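Local coordinates for GRAS family transcription factor containing protein, expressed (Oryza sativa Japonica Group, PDB 5HYZ) that probably acts as a transcription factor in plant development and abiotic stress resistance, binding DNA in vitro through its GRAS domain, at residues L265-D270 / L361-R366. Numbering follows the deposited sequence.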
ATOM      1  N   LEU A 265     -19.694   3.919  -2.912  1.00 21.99           N
ATOM      2  CA  LEU A 265     -18.608   4.615  -2.202  1.00 20.93           C
ATOM      3  C   LEU A 265     -18.761   4.586  -0.661  1.00 24.40           C
ATOM      4  O   LEU A 265     -17.788   4.334   0.103  1.00 23.78           O
ATOM      5  CB  LEU A 265     -18.492   6.089  -2.615  1.00 20.92           C
ATOM      6  CG  LEU A 265     -17.894   6.321  -4.006  1.00 27.25           C
ATOM      7  CD1 LEU A 265     -18.013   7.782  -4.369  1.00 23.72           C
ATOM      8  CD2 LEU A 265     -16.423   5.856  -3.991  1.00 23.74           C
ATOM      9  N   PHE A 266     -19.977   4.894  -0.199  1.00 25.02           N
ATOM     10  CA  PHE A 266     -20.244   4.914   1.256  1.00 22.78           C
ATOM     11  C   PHE A 266     -20.022   3.543   1.867  1.00 22.96           C
ATOM     12  O   PHE A 266     -19.451   3.452   2.966  1.00 25.43           O
ATOM     13  CB  PHE A 266     -21.682   5.412   1.555  1.00 22.78           C
ATOM     14  CG  PHE A 266     -21.783   6.926   1.625  1.00 23.44           C
ATOM     15  CD1 PHE A 266     -21.486   7.713   0.514  1.00 20.63           C
ATOM     16  CD2 PHE A 266     -22.180   7.561   2.799  1.00 24.10           C
ATOM     17  CE1 PHE A 266     -21.563   9.098   0.575  1.00 22.71           C
ATOM     18  CE2 PHE A 266     -22.269   8.940   2.874  1.00 24.80           C
ATOM     19  CZ  PHE A 266     -21.974   9.715   1.774  1.00 27.37           C
ATOM     20  N   GLU A 267     -20.481   2.492   1.182  1.00 20.44           N
ATOM     21  CA  GLU A 267     -20.261   1.130   1.665  1.00 24.84           C
ATOM     22  C   GLU A 267     -18.760   0.766   1.745  1.00 26.33           C
ATOM     23  O   GLU A 267     -18.300   0.147   2.729  1.00 24.23           O
ATOM     24  CB  GLU A 267     -20.980   0.127   0.802  1.00 23.32           C
ATOM     25  CG  GLU A 267     -22.477   0.092   0.999  1.00 33.34           C
ATOM     26  CD  GLU A 267     -23.182  -0.843   0.024  1.00 47.18           C
ATOM     27  OE1 GLU A 267     -22.475  -1.727  -0.541  1.00 48.61           O
ATOM     28  OE2 GLU A 267     -24.432  -0.704  -0.191  1.00 42.30           O
ATOM     29  N   SER A 268     -17.991   1.168   0.733  1.00 24.28           N
ATOM     30  CA  SER A 268     -16.535   0.886   0.792  1.00 23.40           C
ATOM     31  C   SER A 268     -15.843   1.654   1.938  1.00 27.64           C
ATOM     32  O   SER A 268     -14.865   1.187   2.512  1.00 25.96           O
ATOM     33  CB  SER A 268     -15.896   1.195  -0.560  1.00 24.42           C
ATOM     34  OG  SER A 268     -15.764   2.574  -0.767  1.00 25.10           O
ATOM     35  N   LEU A 269     -16.355   2.823   2.302  1.00 23.39           N
ATOM     36  CA  LEU A 269     -15.803   3.482   3.489  1.00 24.54           C
ATOM     37  C   LEU A 269     -16.152   2.711   4.756  1.00 27.01           C
ATOM     38  O   LEU A 269     -15.362   2.688   5.705  1.00 26.85           O
ATOM     39  CB  LEU A 269     -16.322   4.922   3.631  1.00 25.53           C
ATOM     40  CG  LEU A 269     -15.801   5.986   2.664  1.00 32.04           C
ATOM     41  CD1 LEU A 269     -16.138   7.391   3.178  1.00 25.43           C
ATOM     42  CD2 LEU A 269     -14.314   5.828   2.456  1.00 31.28           C
ATOM     43  N   ASP A 270     -17.348   2.129   4.778  1.00 27.40           N
ATOM     44  CA  ASP A 270     -17.838   1.445   5.982  1.00 28.44           C
ATOM     45  C   ASP A 270     -17.010   0.233   6.332  1.00 32.12           C
ATOM     46  O   ASP A 270     -16.860  -0.128   7.507  1.00 33.04           O
ATOM     47  CB  ASP A 270     -19.280   0.977   5.796  1.00 27.69           C
ATOM     48  CG  ASP A 270     -19.923   0.539   7.104  1.00 32.71           C
ATOM     49  OD1 ASP A 270     -19.824   1.301   8.077  1.00 34.11           O
ATOM     50  OD2 ASP A 270     -20.506  -0.567   7.154  1.00 35.35           O
ATOM     51  N   LEU A 361     -12.413  -0.152 -11.634  1.00 15.30           N
ATOM     52  CA  LEU A 361     -12.408  -0.716 -10.301  1.00 12.64           C
ATOM     53  C   LEU A 361     -13.837  -0.591  -9.817  1.00 16.78           C
ATOM     54  O   LEU A 361     -14.439   0.485  -9.865  1.00 15.02           O
ATOM     55  CB  LEU A 361     -11.441   0.023  -9.394  1.00 12.86           C
ATOM     56  CG  LEU A 361     -11.473  -0.258  -7.906  1.00 16.68           C
ATOM     57  CD1 LEU A 361     -11.071  -1.743  -7.734  1.00 17.15           C
ATOM     58  CD2 LEU A 361     -10.518   0.669  -7.135  1.00 20.05           C
ATOM     59  N   ALA A 362     -14.382  -1.751  -9.420  1.00 13.43           N
ATOM     60  CA  ALA A 362     -15.771  -1.871  -9.004  1.00 14.23           C
ATOM     61  C   ALA A 362     -15.960  -2.261  -7.550  1.00 17.57           C
ATOM     62  O   ALA A 362     -15.090  -2.887  -6.948  1.00 15.97           O
ATOM     63  CB  ALA A 362     -16.461  -2.921  -9.926  1.00 13.50           C
ATOM     64  N   TRP A 363     -17.113  -1.879  -6.990  1.00 17.45           N
ATOM     65  CA  TRP A 363     -17.518  -2.315  -5.652  1.00 16.06           C
ATOM     66  C   TRP A 363     -18.804  -3.130  -5.803  1.00 19.60           C
ATOM     67  O   TRP A 363     -19.760  -2.626  -6.392  1.00 16.90           O
ATOM     68  CB  TRP A 363     -17.759  -1.116  -4.712  1.00 17.07           C
ATOM     69  CG  TRP A 363     -18.222  -1.576  -3.357  1.00 20.29           C
ATOM     70  CD1 TRP A 363     -19.533  -1.687  -2.944  1.00 24.18           C
ATOM     71  CD2 TRP A 363     -17.406  -1.992  -2.230  1.00 19.46           C
ATOM     72  NE1 TRP A 363     -19.576  -2.135  -1.644  1.00 23.31           N
ATOM     73  CE2 TRP A 363     -18.296  -2.319  -1.173  1.00 23.31           C
ATOM     74  CE3 TRP A 363     -16.023  -2.080  -1.996  1.00 18.57           C
ATOM     75  CZ2 TRP A 363     -17.845  -2.758   0.071  1.00 23.45           C
ATOM     76  CZ3 TRP A 363     -15.582  -2.508  -0.775  1.00 20.52           C
ATOM     77  CH2 TRP A 363     -16.490  -2.846   0.252  1.00 22.89           C
ATOM     78  N   GLU A 364     -18.790  -4.389  -5.330  1.00 18.69           N
ATOM     79  CA  GLU A 364     -19.969  -5.275  -5.534  1.00 23.53           C
ATOM     80  C   GLU A 364     -20.429  -5.265  -6.995  1.00 23.38           C
ATOM     81  O   GLU A 364     -21.613  -5.115  -7.297  1.00 24.75           O
ATOM     82  CB  GLU A 364     -21.121  -4.859  -4.599  1.00 28.07           C
ATOM     83  CG  GLU A 364     -21.908  -6.053  -4.057  1.00 44.27           C
ATOM     84  CD  GLU A 364     -22.539  -5.721  -2.715  1.00 57.99           C
ATOM     85  OE1 GLU A 364     -22.083  -6.278  -1.687  1.00 57.99           O
ATOM     86  OE2 GLU A 364     -23.463  -4.871  -2.691  1.00 55.70           O
ATOM     87  N   LYS A 365     -19.449  -5.384  -7.880  1.00 18.42           N
ATOM     88  CA  LYS A 365     -19.602  -5.444  -9.328  1.00 17.31           C
ATOM     89  C   LYS A 365     -20.121  -4.184 -10.009  1.00 17.16           C
ATOM     90  O   LYS A 365     -20.342  -4.207 -11.213  1.00 20.84           O
ATOM     91  CB  LYS A 365     -20.486  -6.643  -9.686  1.00 26.35           C
ATOM     92  CG  LYS A 365     -19.868  -7.915  -9.080  1.00 26.67           C
ATOM     93  CD  LYS A 365     -20.204  -9.185  -9.892  1.00 38.23           C
ATOM     94  CE  LYS A 365     -19.763 -10.447  -9.116  1.00 49.30           C
ATOM     95  NZ  LYS A 365     -18.317 -10.362  -8.673  1.00 53.23           N
ATOM     96  N   ARG A 366     -20.198  -3.090  -9.281  1.00 17.15           N
ATOM     97  CA  ARG A 366     -20.582  -1.799  -9.834  1.00 20.19           C
ATOM     98  C   ARG A 366     -19.308  -0.962 -10.080  1.00 17.57           C
ATOM     99  O   ARG A 366     -18.643  -0.616  -9.131  1.00 17.73           O
ATOM    100  CB  ARG A 366     -21.536  -1.097  -8.847  1.00 21.94           C
ATOM    101  CG  ARG A 366     -21.626   0.474  -8.748  1.00 41.75           C
ATOM    102  CD  ARG A 366     -21.618   1.191 -10.064  1.00 42.78           C
ATOM    103  NE  ARG A 366     -22.176   2.548 -10.077  1.00 46.16           N
ATOM    104  CZ  ARG A 366     -21.959   3.359 -11.112  1.00 48.63           C
ATOM    105  NH1 ARG A 366     -21.181   2.916 -12.112  1.00 46.49           N
ATOM    106  NH2 ARG A 366     -22.487   4.579 -11.177  1.00 30.34           N
TER
HETATM  107  O   HOH W   1     -21.487  -3.727   0.359  1.00 42.13           O
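Trp363, at the end of strand 358-363, lays its indole over Ser268 and beside Glu267 of helix 251-272 and shows how one aromatic side chain can serve a helix through both its face and its edge. Its CG stands anti to the backbone N (chi1 178°), which carries the ring away from the strand and over the helix. There the CB of Ser268 sits above the six-membered ring, 3.8 Å from its centroid and 19° off the normal, a CH-pi contact. At the pyrrole edge, NE1 donates to OE1 of Glu267 at 3.1 Å, in a somewhat bent bond that stays close to the ring plane but uses the anti side of the carboxylate, whose plane is turned 69° from the indole. The OG of Ser268 faces another way, hydrogen-bonded to the Leu265 carbonyl oxygen (2.8 Å) within the helix and to Tyr89 outside it, while Tyr349 of the adjacent strand meets the indole edge-to-face. From Trp363 to Arg366 the chain reverses through a type I' turn into strand 366-374, so within the GRAS domain the contact ties the end of a hairpin in the predicted SAW region to a helix of the predicted PFYRE region. Glu364, on that turn, brings OE2 to 3.9 Å from Glu267 OE1. Two carboxylates this close would repel if both were charged; the indole N-H probably tempers that cost.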